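Local coordinates for protein phosphoethanolamine N-methyltransferase 1 (Haemonchus contortus, PDB 4KRG) that transfers a methyl group from S-adenosylmethionine to phosphoethanolamine, probably the first methylation in the nematode route to phosphocholine, at residues 188-194 against 332-336; 195-199 against 210-214; 198-202 against 241-247; 215-219 against 231-235. All blocks are in the same frame, centred on the assembly; numbering follows the deposited sequence.

Contact 1 of 4, residues 188-194 against 332-336; sequences FSSLYIK and EYLYR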
loop_
_atom_site.group_PDB
_atom_site.type_symbol
_atom_site.label_atom_id
_atom_site.label_comp_id
_atom_site.label_asym_id
_atom_site.label_seq_id
_atom_site.Cartn_x
_atom_site.Cartn_y
_atom_site.Cartn_z
ATOM N N PHE A 188 -11.282 2.197 0.996
ATOM C CA PHE A 188 -10.353 2.142 -0.126
ATOM C C PHE A 188 -8.931 2.343 0.380
ATOM O O PHE A 188 -8.698 3.179 1.251
ATOM C CB PHE A 188 -10.661 3.250 -1.128
ATOM C CG PHE A 188 -12.086 3.289 -1.580
ATOM C CD1 PHE A 188 -12.808 2.121 -1.767
ATOM C CD2 PHE A 188 -12.700 4.502 -1.831
ATOM C CE1 PHE A 188 -14.126 2.166 -2.193
ATOM C CE2 PHE A 188 -14.012 4.557 -2.260
ATOM C CZ PHE A 188 -14.727 3.387 -2.440
ATOM N N SER A 189 -7.988 1.586 -0.177
ATOM C CA SER A 189 -6.575 1.675 0.201
ATOM C C SER A 189 -6.038 3.091 0.088
ATOM O O SER A 189 -5.218 3.519 0.896
ATOM C CB SER A 189 -5.735 0.761 -0.685
ATOM O OG SER A 189 -6.050 0.969 -2.047
ATOM N N SER A 190 -6.505 3.813 -0.925
ATOM C CA SER A 190 -6.040 5.174 -1.182
ATOM C C SER A 190 -6.355 6.131 -0.028
ATOM O O SER A 190 -5.617 7.089 0.213
ATOM C CB SER A 190 -6.642 5.691 -2.483
ATOM O OG SER A 190 -8.044 5.527 -2.476
ATOM N N LEU A 191 -7.443 5.866 0.686
ATOM C CA LEU A 191 -7.875 6.731 1.780
ATOM C C LEU A 191 -6.945 6.635 2.981
ATOM O O LEU A 191 -6.696 7.620 3.682
ATOM C CB LEU A 191 -9.296 6.375 2.205
ATOM C CG LEU A 191 -10.330 6.487 1.088
ATOM C CD1 LEU A 191 -11.729 6.265 1.625
ATOM C CD2 LEU A 191 -10.229 7.840 0.428
ATOM N N TYR A 192 -6.451 5.434 3.237
ATOM C CA TYR A 192 -5.516 5.256 4.325
ATOM C C TYR A 192 -4.225 5.998 4.000
ATOM O O TYR A 192 -3.738 6.773 4.812
ATOM C CB TYR A 192 -5.271 3.775 4.572
ATOM C CG TYR A 192 -6.433 3.058 5.225
ATOM C CD1 TYR A 192 -6.882 3.433 6.488
ATOM C CD2 TYR A 192 -7.056 1.983 4.601
ATOM C CE1 TYR A 192 -7.927 2.768 7.102
ATOM C CE2 TYR A 192 -8.097 1.308 5.213
ATOM C CZ TYR A 192 -8.525 1.709 6.461
ATOM O OH TYR A 192 -9.565 1.055 7.068
ATOM N N ILE A 193 -3.693 5.789 2.799
ATOM C CA ILE A 193 -2.450 6.450 2.393
ATOM C C ILE A 193 -2.579 7.972 2.471
ATOM O O ILE A 193 -1.730 8.641 3.052
ATOM C CB ILE A 193 -2.017 6.054 0.964
ATOM C CG1 ILE A 193 -1.860 4.536 0.846
ATOM C CG2 ILE A 193 -0.721 6.752 0.591
ATOM C CD1 ILE A 193 -1.849 4.041 -0.596
ATOM N N LYS A 194 -3.652 8.514 1.906
ATOM C CA LYS A 194 -3.853 9.962 1.902
ATOM C C LYS A 194 -4.027 10.533 3.306
ATOM O O LYS A 194 -3.493 11.596 3.610
ATOM C CB LYS A 194 -5.021 10.356 0.991
ATOM C CG LYS A 194 -4.743 10.110 -0.493
ATOM C CD LYS A 194 -5.810 10.711 -1.402
ATOM C CE LYS A 194 -5.692 12.225 -1.499
ATOM N NZ LYS A 194 -4.357 12.645 -1.999
ATOM N N GLU A 332 -2.101 7.844 -5.420
ATOM C CA GLU A 332 -2.940 6.994 -4.568
ATOM C C GLU A 332 -4.218 6.490 -5.235
ATOM O O GLU A 332 -4.555 5.314 -5.127
ATOM C CB GLU A 332 -3.304 7.717 -3.266
ATOM C CG GLU A 332 -2.130 8.004 -2.356
ATOM C CD GLU A 332 -1.529 9.385 -2.572
ATOM O OE1 GLU A 332 -1.684 9.945 -3.675
ATOM O OE2 GLU A 332 -0.900 9.914 -1.632
ATOM N N TYR A 333 -4.927 7.385 -5.920
ATOM C CA TYR A 333 -6.216 7.040 -6.505
ATOM C C TYR A 333 -6.045 6.076 -7.658
ATOM O O TYR A 333 -6.905 5.237 -7.909
ATOM C CB TYR A 333 -6.926 8.288 -7.016
ATOM C CG TYR A 333 -7.387 9.238 -5.939
ATOM C CD1 TYR A 333 -7.931 8.769 -4.752
ATOM C CD2 TYR A 333 -7.284 10.606 -6.116
ATOM C CE1 TYR A 333 -8.359 9.644 -3.770
ATOM C CE2 TYR A 333 -7.709 11.487 -5.145
ATOM C CZ TYR A 333 -8.244 11.001 -3.972
ATOM O OH TYR A 333 -8.661 11.886 -3.007
ATOM N N LEU A 334 -4.930 6.214 -8.364
ATOM C CA LEU A 334 -4.672 5.408 -9.549
ATOM C C LEU A 334 -4.105 4.052 -9.129
ATOM O O LEU A 334 -4.377 3.030 -9.750
ATOM C CB LEU A 334 -3.754 6.167 -10.512
ATOM C CG LEU A 334 -4.250 7.601 -10.760
ATOM C CD1 LEU A 334 -3.363 8.375 -11.706
ATOM C CD2 LEU A 334 -5.664 7.607 -11.271
ATOM N N TYR A 335 -3.352 4.049 -8.038
ATOM C CA TYR A 335 -2.890 2.806 -7.430
ATOM C C TYR A 335 -4.077 1.944 -7.002
ATOM O O TYR A 335 -4.091 0.736 -7.249
ATOM C CB TYR A 335 -1.963 3.122 -6.254
ATOM C CG TYR A 335 -1.740 2.026 -5.226
ATOM C CD1 TYR A 335 -0.927 0.932 -5.499
ATOM C CD2 TYR A 335 -2.281 2.135 -3.954
ATOM C CE1 TYR A 335 -0.702 -0.047 -4.537
ATOM C CE2 TYR A 335 -2.059 1.172 -2.985
ATOM C CZ TYR A 335 -1.273 0.084 -3.280
ATOM O OH TYR A 335 -1.057 -0.863 -2.307
ATOM N N ARG A 336 -5.073 2.561 -6.373
ATOM C CA ARG A 336 -6.283 1.843 -5.991
ATOM C C ARG A 336 -6.907 1.157 -7.226
ATOM O O ARG A 336 -7.263 -0.021 -7.173
ATOM C CB ARG A 336 -7.269 2.796 -5.282
ATOM C CG ARG A 336 -8.620 2.202 -4.795
ATOM C CD ARG A 336 -9.552 1.817 -5.951
ATOM N NE ARG A 336 -10.963 2.147 -5.803
ATOM C CZ ARG A 336 -11.843 1.405 -5.143
ATOM N NH1 ARG A 336 -11.457 0.303 -4.511
ATOM N NH2 ARG A 336 -13.107 1.782 -5.098
HETATM O O HOH W 1 -3.223 12.096 -4.437
#
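Both carboxylate oxygens of Glu332 are held, and one of them reaches Lys194 only through water. The bridging water lies 2.7 Å from Lys194 NZ and donates to Glu332 OE1 at 2.8 Å, while OE2 forms a salt bridge with Arg197. Late bends in the lysine chain (chi3 74°, chi4 58°) curl it past Tyr333, whose OH, bonded to Glu263, lies 3.3 Å from Lys194 CE. At the far end Arg336 lays its guanidinium over one face of the Phe188 ring, CZ 4.0 Å from the ring centroid, in a cation-pi contact; the planes are inclined by 41°, and NH2 also forms a salt bridge with Asp268. Between these two ends the side chains pack closely: Ser190 CB touches Glu332 O at 3.4 Å, Ile193 CG2 meets Glu332 CG at 3.5 Å, and Ile193 CD1 abuts Tyr335 CE2. Ser189, whose side chain is about 3 Å from a bound sodium ion, faces Arg336 CB. Helix segments 189-194 and 332-336 run roughly antiparallel, their axes approaching to 8.6 Å, with helix 249-271 contributing Trp260 and Gln264 on one flank and strands 231-240 and 350-354 meeting Ile193 on another.

Contact 2 of 4, residues 195-199 against 210-214; sequences LLRAI and KFDVQ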
loop_
_atom_site.group_PDB
_atom_site.type_symbol
_atom_site.label_atom_id
_atom_site.label_comp_id
_atom_site.label_asym_id
_atom_site.label_seq_id
_atom_site.Cartn_x
_atom_site.Cartn_y
_atom_site.Cartn_z
ATOM N N LEU A 195 -4.759 9.829 4.161
ATOM C CA LEU A 195 -4.938 10.295 5.537
ATOM C C LEU A 195 -3.598 10.381 6.245
ATOM O O LEU A 195 -3.294 11.371 6.886
ATOM C CB LEU A 195 -5.887 9.386 6.316
ATOM C CG LEU A 195 -6.015 9.727 7.806
ATOM C CD1 LEU A 195 -6.429 11.178 7.992
ATOM C CD2 LEU A 195 -6.997 8.806 8.498
ATOM N N LEU A 196 -2.793 9.340 6.103
ATOM C CA LEU A 196 -1.489 9.296 6.741
ATOM C C LEU A 196 -0.607 10.463 6.302
ATOM O O LEU A 196 0.020 11.125 7.129
ATOM C CB LEU A 196 -0.818 7.949 6.462
ATOM C CG LEU A 196 -1.438 6.752 7.194
ATOM C CD1 LEU A 196 -1.050 5.432 6.535
ATOM C CD2 LEU A 196 -0.999 6.758 8.645
ATOM N N ARG A 197 -0.587 10.727 5.000
ATOM C CA ARG A 197 0.242 11.789 4.439
ATOM C C ARG A 197 -0.262 13.173 4.834
ATOM O O ARG A 197 0.512 14.124 4.897
ATOM C CB ARG A 197 0.316 11.674 2.910
ATOM C CG ARG A 197 0.994 10.405 2.400
ATOM C CD ARG A 197 1.100 10.408 0.885
ATOM N NE ARG A 197 2.075 11.387 0.412
ATOM C CZ ARG A 197 2.158 11.828 -0.840
ATOM N NH1 ARG A 197 1.308 11.397 -1.760
ATOM N NH2 ARG A 197 3.086 12.714 -1.171
ATOM N N ALA A 198 -1.557 13.282 5.107
ATOM C CA ALA A 198 -2.165 14.575 5.420
ATOM C C ALA A 198 -1.834 15.061 6.826
ATOM O O ALA A 198 -1.658 16.259 7.043
ATOM C CB ALA A 198 -3.675 14.515 5.236
ATOM N N ILE A 199 -1.773 14.132 7.776
ATOM C CA ILE A 199 -1.643 14.472 9.192
ATOM C C ILE A 199 -0.464 15.402 9.495
ATOM O O ILE A 199 0.663 15.177 9.047
ATOM C CB ILE A 199 -1.562 13.196 10.074
ATOM C CG1 ILE A 199 -2.939 12.544 10.186
ATOM C CG2 ILE A 199 -1.044 13.519 11.472
ATOM C CD1 ILE A 199 -2.920 11.174 10.835
ATOM N N LYS A 210 4.903 15.021 10.785
ATOM C CA LYS A 210 4.120 14.410 9.729
ATOM C C LYS A 210 4.518 12.954 9.612
ATOM O O LYS A 210 5.511 12.520 10.196
ATOM C CB LYS A 210 4.322 15.126 8.393
ATOM C CG LYS A 210 5.730 15.061 7.836
ATOM C CD LYS A 210 5.809 15.887 6.559
ATOM C CE LYS A 210 7.239 16.037 6.084
ATOM N NZ LYS A 210 7.296 16.853 4.845
ATOM N N PHE A 211 3.729 12.205 8.859
ATOM C CA PHE A 211 4.001 10.807 8.609
ATOM C C PHE A 211 4.667 10.659 7.252
ATOM O O PHE A 211 4.234 11.272 6.278
ATOM C CB PHE A 211 2.688 10.032 8.635
ATOM C CG PHE A 211 2.242 9.631 10.019
ATOM C CD1 PHE A 211 3.152 9.135 10.940
ATOM C CD2 PHE A 211 0.916 9.751 10.393
ATOM C CE1 PHE A 211 2.745 8.757 12.208
ATOM C CE2 PHE A 211 0.501 9.375 11.655
ATOM C CZ PHE A 211 1.412 8.881 12.565
ATOM N N ASP A 212 5.734 9.869 7.197
ATOM C CA ASP A 212 6.347 9.495 5.932
ATOM C C ASP A 212 5.920 8.062 5.629
ATOM O O ASP A 212 6.480 7.113 6.196
ATOM C CB ASP A 212 7.872 9.605 6.018
ATOM C CG ASP A 212 8.572 9.139 4.752
ATOM O OD1 ASP A 212 7.919 9.046 3.694
ATOM O OD2 ASP A 212 9.789 8.870 4.808
ATOM N N VAL A 213 4.913 7.908 4.763
ATOM C CA VAL A 213 4.423 6.586 4.398
ATOM C C VAL A 213 5.426 5.924 3.471
ATOM O O VAL A 213 5.539 6.288 2.303
ATOM C CB VAL A 213 3.056 6.638 3.721
ATOM C CG1 VAL A 213 2.530 5.237 3.523
ATOM C CG2 VAL A 213 2.090 7.426 4.566
ATOM N N GLN A 214 6.152 4.946 3.999
ATOM C CA GLN A 214 7.289 4.394 3.286
ATOM C C GLN A 214 6.881 3.537 2.089
ATOM O O GLN A 214 7.601 3.463 1.094
ATOM C CB GLN A 214 8.185 3.614 4.246
ATOM C CG GLN A 214 8.766 4.491 5.350
ATOM C CD GLN A 214 10.218 4.171 5.661
ATOM O OE1 GLN A 214 10.649 3.023 5.554
ATOM N NE2 GLN A 214 10.975 5.185 6.053
HETATM O O HOH W 2 3.533 13.247 5.093
#
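The last turn of helix 189-198 lies on strand 208-218, part of the Rossmann-like methyltransferase sheet, through Leu196 and Ile199 set against Phe211 and Val213. Phe211 is the centre of the contact. Its CB is 3.3 Å from Leu196 O, a carbonyl oxygen that sits at the edge of the ring, in its plane. Ile199 CD1 also lies at the ring edge, 4.0 Å from Phe211 CE2, whereas Leu196 CD2 comes in from one side of the plane, 4.0 Å from Phe211 CD2. The outer part of the Ile199 chain is extended (chi2 171°), which carries CD1 alongside the phenyl group, the two side chains pointing the same way.

The class I methyltransferase sheet has one strand running against its neighbours; 231-240, antiparallel to both 154-161 and 208-218, fits that place, and the helix belongs to the connection from 154-161 to 208-218. Farther along the strand, Val213 CG2 lies beside the valine's backbone N and presses on Leu196 CB at 3.5 Å. The same methyl touches Arg197 CG at 3.8 Å, approaching that chain at about a right angle. Arg197 brings its aliphatic base, its guanidinium being bound by two glutamates, one of them Glu356. Where the helix ends, Ile199 O approaches Lys210 CA at 3.6 Å. Leu143 and Met147 of helix 136-149 touch Ile199, and Ile156 of strand 154-161 packs on Phe211.

Contact 3 of 4, residues 198-202 against 241-247; sequences AIRYR and AVGDEET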
loop_
_atom_site.group_PDB
_atom_site.type_symbol
_atom_site.label_atom_id
_atom_site.label_comp_id
_atom_site.label_asym_id
_atom_site.label_seq_id
_atom_site.Cartn_x
_atom_site.Cartn_y
_atom_site.Cartn_z
ATOM N N ALA A 198 -1.557 13.282 5.107
ATOM C CA ALA A 198 -2.165 14.575 5.420
ATOM C C ALA A 198 -1.834 15.061 6.826
ATOM O O ALA A 198 -1.658 16.259 7.043
ATOM C CB ALA A 198 -3.675 14.515 5.236
ATOM N N ILE A 199 -1.773 14.132 7.776
ATOM C CA ILE A 199 -1.643 14.472 9.192
ATOM C C ILE A 199 -0.464 15.402 9.495
ATOM O O ILE A 199 0.663 15.177 9.047
ATOM C CB ILE A 199 -1.562 13.196 10.074
ATOM C CG1 ILE A 199 -2.939 12.544 10.186
ATOM C CG2 ILE A 199 -1.044 13.519 11.472
ATOM C CD1 ILE A 199 -2.920 11.174 10.835
ATOM N N ARG A 200 -0.756 16.462 10.243
ATOM C CA ARG A 200 0.256 17.351 10.794
ATOM C C ARG A 200 -0.075 17.527 12.263
ATOM O O ARG A 200 -1.131 18.057 12.601
ATOM C CB ARG A 200 0.220 18.708 10.096
ATOM C CG ARG A 200 0.544 18.669 8.618
ATOM C CD ARG A 200 1.953 18.185 8.386
ATOM N NE ARG A 200 2.294 18.180 6.970
ATOM C CZ ARG A 200 1.989 17.197 6.132
ATOM N NH1 ARG A 200 1.331 16.130 6.562
ATOM N NH2 ARG A 200 2.344 17.288 4.862
ATOM N N TYR A 201 0.823 17.083 13.134
ATOM C CA TYR A 201 0.586 17.122 14.575
ATOM C C TYR A 201 1.602 17.995 15.299
ATOM O O TYR A 201 2.811 17.811 15.136
ATOM C CB TYR A 201 0.644 15.701 15.137
ATOM C CG TYR A 201 0.594 15.602 16.647
ATOM C CD1 TYR A 201 -0.618 15.587 17.318
ATOM C CD2 TYR A 201 1.763 15.500 17.405
ATOM C CE1 TYR A 201 -0.667 15.488 18.698
ATOM C CE2 TYR A 201 1.719 15.400 18.786
ATOM C CZ TYR A 201 0.505 15.396 19.424
ATOM O OH TYR A 201 0.454 15.297 20.793
ATOM N N ARG A 202 1.112 18.938 16.102
ATOM C CA ARG A 202 1.984 19.723 16.966
ATOM C C ARG A 202 2.003 19.114 18.358
ATOM O O ARG A 202 0.958 18.983 19.000
ATOM C CB ARG A 202 1.523 21.177 17.057
ATOM C CG ARG A 202 2.509 22.075 17.797
ATOM C CD ARG A 202 2.081 23.546 17.825
ATOM N NE ARG A 202 2.315 24.238 16.557
ATOM C CZ ARG A 202 3.454 24.845 16.224
ATOM N NH1 ARG A 202 4.478 24.850 17.063
ATOM N NH2 ARG A 202 3.570 25.450 15.048
ATOM N N ALA A 241 7.904 18.063 10.410
ATOM C CA ALA A 241 7.265 18.846 9.362
ATOM C C ALA A 241 7.477 20.331 9.643
ATOM O O ALA A 241 6.541 21.030 10.032
ATOM C CB ALA A 241 5.790 18.533 9.291
ATOM N N VAL A 242 8.707 20.802 9.444
ATOM C CA VAL A 242 9.069 22.191 9.739
ATOM C C VAL A 242 8.221 23.185 8.943
ATOM O O VAL A 242 8.107 23.077 7.723
ATOM C CB VAL A 242 10.564 22.463 9.446
ATOM C CG1 VAL A 242 10.905 23.924 9.701
ATOM C CG2 VAL A 242 11.454 21.554 10.285
ATOM N N GLY A 243 7.622 24.144 9.640
ATOM C CA GLY A 243 6.886 25.207 8.985
ATOM C C GLY A 243 5.474 24.852 8.561
ATOM O O GLY A 243 4.750 25.705 8.050
ATOM N N ASP A 244 5.071 23.603 8.762
ATOM C CA ASP A 244 3.729 23.188 8.379
ATOM C C ASP A 244 2.715 23.639 9.423
ATOM O O ASP A 244 3.097 24.070 10.512
ATOM C CB ASP A 244 3.676 21.674 8.184
ATOM C CG ASP A 244 4.438 21.217 6.951
ATOM O OD1 ASP A 244 5.196 22.030 6.380
ATOM O OD2 ASP A 244 4.281 20.043 6.556
ATOM N N GLU A 245 1.430 23.552 9.085
ATOM C CA GLU A 245 0.361 23.920 10.015
ATOM C C GLU A 245 -0.469 22.699 10.420
ATOM O O GLU A 245 -0.671 21.790 9.615
ATOM C CB GLU A 245 -0.547 24.990 9.404
ATOM C CG GLU A 245 -1.260 24.554 8.129
ATOM C CD GLU A 245 -2.392 25.493 7.740
ATOM O OE1 GLU A 245 -2.379 26.660 8.180
ATOM O OE2 GLU A 245 -3.300 25.062 6.999
ATOM N N GLU A 246 -0.949 22.688 11.662
ATOM C CA GLU A 246 -1.679 21.538 12.195
ATOM C C GLU A 246 -2.901 21.206 11.363
ATOM O O GLU A 246 -3.510 22.083 10.753
ATOM C CB GLU A 246 -2.125 21.792 13.636
ATOM C CG GLU A 246 -0.996 21.922 14.624
ATOM C CD GLU A 246 -1.477 22.287 16.011
ATOM O OE1 GLU A 246 -1.131 23.392 16.485
ATOM O OE2 GLU A 246 -2.194 21.470 16.625
ATOM N N THR A 247 -3.251 19.928 11.336
ATOM C CA THR A 247 -4.493 19.510 10.721
ATOM C C THR A 247 -5.388 19.039 11.839
ATOM O O THR A 247 -5.050 18.093 12.546
ATOM C CB THR A 247 -4.285 18.364 9.726
ATOM O OG1 THR A 247 -3.420 17.382 10.308
ATOM C CG2 THR A 247 -3.662 18.882 8.446
HETATM O O HOH W 3 -2.205 18.837 16.555
HETATM O O HOH W 4 0.117 25.497 14.887
#
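Arg200 and Thr247 exchange two nearly straight hydrogen bonds that satisfy both polar groups of the arginine backbone. Arg200 N donates to Thr247 OG1 at 2.8 Å, and Thr247 N returns a bond to Arg200 O at 3.1 Å, lying in the carbonyl plane on a lone pair. The threonine hydroxyl is brought to this place by chi1 of 45°, which sets OG1 between its own backbone N and carbonyl carbon.

The side chain of Arg200 is engaged through NE and NH1. Its NE donates to Asp244 OD2 at 2.8 Å, a salt bridge that engages the anti lone pair of the carboxylate, the two flat groups being nearly coplanar at 24°. NH1 turns back to the helix end, reaching Ile199 O at 2.7 Å from 61° above that carbonyl plane, and also bonds Arg197 O. A positive group placed by the C-terminal carbonyls of helix 189-198 would be expected to be favourable there.

Strand 200-202 forms a hairpin with strand 208-218, where Tyr201 pairs with Trp209, and the loop after strand 231-240 bonds the opposite edge at Arg200. That loop begins with a type II turn from Ala241 to Asp244, with Gly243 at positive phi.

Arg202 and Glu246 make a looser pair. Arg202 NE and Glu246 OE1 are 3.5 Å apart, a long salt bridge, and one water joins the same two atoms, at 3.0 Å from NE and 2.9 Å from OE1. A second water donates to Glu246 OE2 at 2.6 Å and weakly accepts from Arg202 N.

Contact 4 of 4, residues 215-219 against 231-235; sequences WSCSV and QVHWL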
loop_
_atom_site.group_PDB
_atom_site.type_symbol
_atom_site.label_atom_id
_atom_site.label_comp_id
_atom_site.label_asym_id
_atom_site.label_seq_id
_atom_site.Cartn_x
_atom_site.Cartn_y
_atom_site.Cartn_z
ATOM N N TRP A 215 5.723 2.895 2.196
ATOM C CA TRP A 215 5.219 2.043 1.133
ATOM C C TRP A 215 3.793 1.630 1.376
ATOM O O TRP A 215 3.288 1.738 2.495
ATOM C CB TRP A 215 6.075 0.781 0.960
ATOM C CG TRP A 215 6.560 0.102 2.220
ATOM C CD1 TRP A 215 7.780 0.249 2.784
ATOM C CD2 TRP A 215 5.860 -0.872 3.022
ATOM N NE1 TRP A 215 7.893 -0.546 3.896
ATOM C CE2 TRP A 215 6.735 -1.247 4.062
ATOM C CE3 TRP A 215 4.594 -1.454 2.961
ATOM C CZ2 TRP A 215 6.379 -2.181 5.039
ATOM C CZ3 TRP A 215 4.236 -2.377 3.937
ATOM C CH2 TRP A 215 5.130 -2.731 4.962
ATOM N N SER A 216 3.156 1.170 0.304
ATOM C CA SER A 216 1.896 0.452 0.377
ATOM C C SER A 216 2.076 -0.851 -0.399
ATOM O O SER A 216 2.488 -0.836 -1.558
ATOM C CB SER A 216 0.778 1.274 -0.255
ATOM O OG SER A 216 -0.479 0.649 -0.071
ATOM N N CYS A 217 1.766 -1.975 0.233
ATOM C CA CYS A 217 1.993 -3.275 -0.381
ATOM C C CYS A 217 0.826 -4.186 -0.079
ATOM O O CYS A 217 0.153 -4.010 0.925
ATOM C CB CYS A 217 3.265 -3.911 0.177
ATOM S SG CYS A 217 4.807 -3.083 -0.247
ATOM N N SER A 218 0.602 -5.155 -0.955
ATOM C CA SER A 218 -0.408 -6.185 -0.750
ATOM C C SER A 218 0.256 -7.346 -0.025
ATOM O O SER A 218 1.374 -7.735 -0.359
ATOM C CB SER A 218 -0.932 -6.694 -2.093
ATOM O OG SER A 218 -1.505 -5.667 -2.868
ATOM N N VAL A 219 -0.430 -7.909 0.957
ATOM C CA VAL A 219 0.122 -9.021 1.717
ATOM C C VAL A 219 0.246 -10.236 0.802
ATOM O O VAL A 219 -0.762 -10.710 0.267
ATOM C CB VAL A 219 -0.788 -9.350 2.906
ATOM C CG1 VAL A 219 -0.252 -10.550 3.677
ATOM C CG2 VAL A 219 -0.925 -8.137 3.812
ATOM N N GLN A 231 -5.559 -6.827 0.635
ATOM C CA GLN A 231 -5.034 -6.870 1.992
ATOM C C GLN A 231 -3.802 -5.992 1.978
ATOM O O GLN A 231 -2.724 -6.421 1.565
ATOM C CB GLN A 231 -4.662 -8.292 2.375
ATOM C CG GLN A 231 -5.871 -9.187 2.529
ATOM C CD GLN A 231 -6.709 -8.788 3.715
ATOM O OE1 GLN A 231 -6.265 -8.898 4.856
ATOM N NE2 GLN A 231 -7.919 -8.296 3.456
ATOM N N VAL A 232 -3.969 -4.749 2.409
ATOM C CA VAL A 232 -2.953 -3.740 2.181
ATOM C C VAL A 232 -2.335 -3.295 3.495
ATOM O O VAL A 232 -3.031 -3.083 4.492
ATOM C CB VAL A 232 -3.520 -2.525 1.401
ATOM C CG1 VAL A 232 -2.397 -1.576 0.988
ATOM C CG2 VAL A 232 -4.290 -2.990 0.156
ATOM N N HIS A 233 -1.011 -3.180 3.501
ATOM C CA HIS A 233 -0.314 -2.690 4.683
ATOM C C HIS A 233 0.725 -1.621 4.362
ATOM O O HIS A 233 1.153 -1.470 3.212
ATOM C CB HIS A 233 0.251 -3.831 5.546
ATOM C CG HIS A 233 1.393 -4.585 4.931
ATOM N ND1 HIS A 233 2.480 -5.002 5.675
ATOM C CD2 HIS A 233 1.599 -5.043 3.678
ATOM C CE1 HIS A 233 3.312 -5.670 4.898
ATOM N NE2 HIS A 233 2.801 -5.706 3.675
ATOM N N TRP A 234 1.089 -0.862 5.392
ATOM C CA TRP A 234 1.929 0.316 5.249
ATOM C C TRP A 234 2.859 0.417 6.438
ATOM O O TRP A 234 2.449 0.174 7.569
ATOM C CB TRP A 234 1.070 1.586 5.230
ATOM C CG TRP A 234 -0.073 1.555 4.271
ATOM C CD1 TRP A 234 -0.057 1.941 2.964
ATOM C CD2 TRP A 234 -1.408 1.119 4.552
ATOM N NE1 TRP A 234 -1.296 1.766 2.410
ATOM C CE2 TRP A 234 -2.143 1.265 3.356
ATOM C CE3 TRP A 234 -2.050 0.612 5.682
ATOM C CZ2 TRP A 234 -3.493 0.920 3.273
ATOM C CZ3 TRP A 234 -3.390 0.268 5.592
ATOM C CH2 TRP A 234 -4.096 0.428 4.398
ATOM N N LEU A 235 4.105 0.786 6.181
ATOM C CA LEU A 235 5.016 1.170 7.251
ATOM C C LEU A 235 5.229 2.671 7.135
ATOM O O LEU A 235 5.554 3.183 6.062
ATOM C CB LEU A 235 6.349 0.433 7.143
ATOM C CG LEU A 235 7.325 0.669 8.299
ATOM C CD1 LEU A 235 6.723 0.210 9.609
ATOM C CD2 LEU A 235 8.629 -0.066 8.033
#
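Trp215 reaches over the neighbouring strand, its indole lying above the backbone of Trp234 and Leu235 and ending at His233. From CB, chi1 of 41° sets CG between the backbone N and the carbonyl carbon and swings the ring across. CD2 passes 4.0 Å from Leu235 N, which lies beneath one indole face. On the pyrrole side NE1 is 3.7 Å from Leu235 CB, and farther out CZ2 comes to 3.4 Å of that carbon. The six-membered ring's outer rim meets His233: CZ3 is 3.3 Å from its backbone O, and CH2 is 3.5 Å from His233 CE1. Trp215 gives its edge to the face of His233, planes 71° apart, CZ3 over the imidazole centre; His233 ND1 is bonded to His157.

The antiparallel strands are joined by Cys217 N to His233 O, by His233 N to Cys217 O at 2.9 Å, and by Val219 N to Gln231 O at 2.8 Å. On the other face Ser216 OG, bonded to Tyr335 OH, touches Val232 CG1.

Trp215 O and Leu235 N lack hydrogen-bond partners in the model, though Leu235 pairs with Gln214, so indole packing and the Cys217-His233 bonds carry much of this contact, while the Gln231 end borders the phosphoethanolamine.

Overall arrangement
Contacts 1, 2 and 4 are buried, whereas contact 3 is partly exposed, its centre about 22 Å from the centre of the chain. Helix 189-198 serves both contact 1, helix on helix, and contact 2, helix on strand; strand 208-218 carries contact 2 and then contact 4. The chemistry follows position: contact 2 is mainly apolar, contact 4 combines backbone ladder and aromatic rings, contact 1 places charges at the ends of a tight helix pair, and contact 3 relies on hydrogen bonds, ion pairs and waters. A salt bridge joins contacts 1 and 2, and a probable hydrogen bond between hydroxyls links contact 1 to contact 4. Contacts 3 and 4 do not touch.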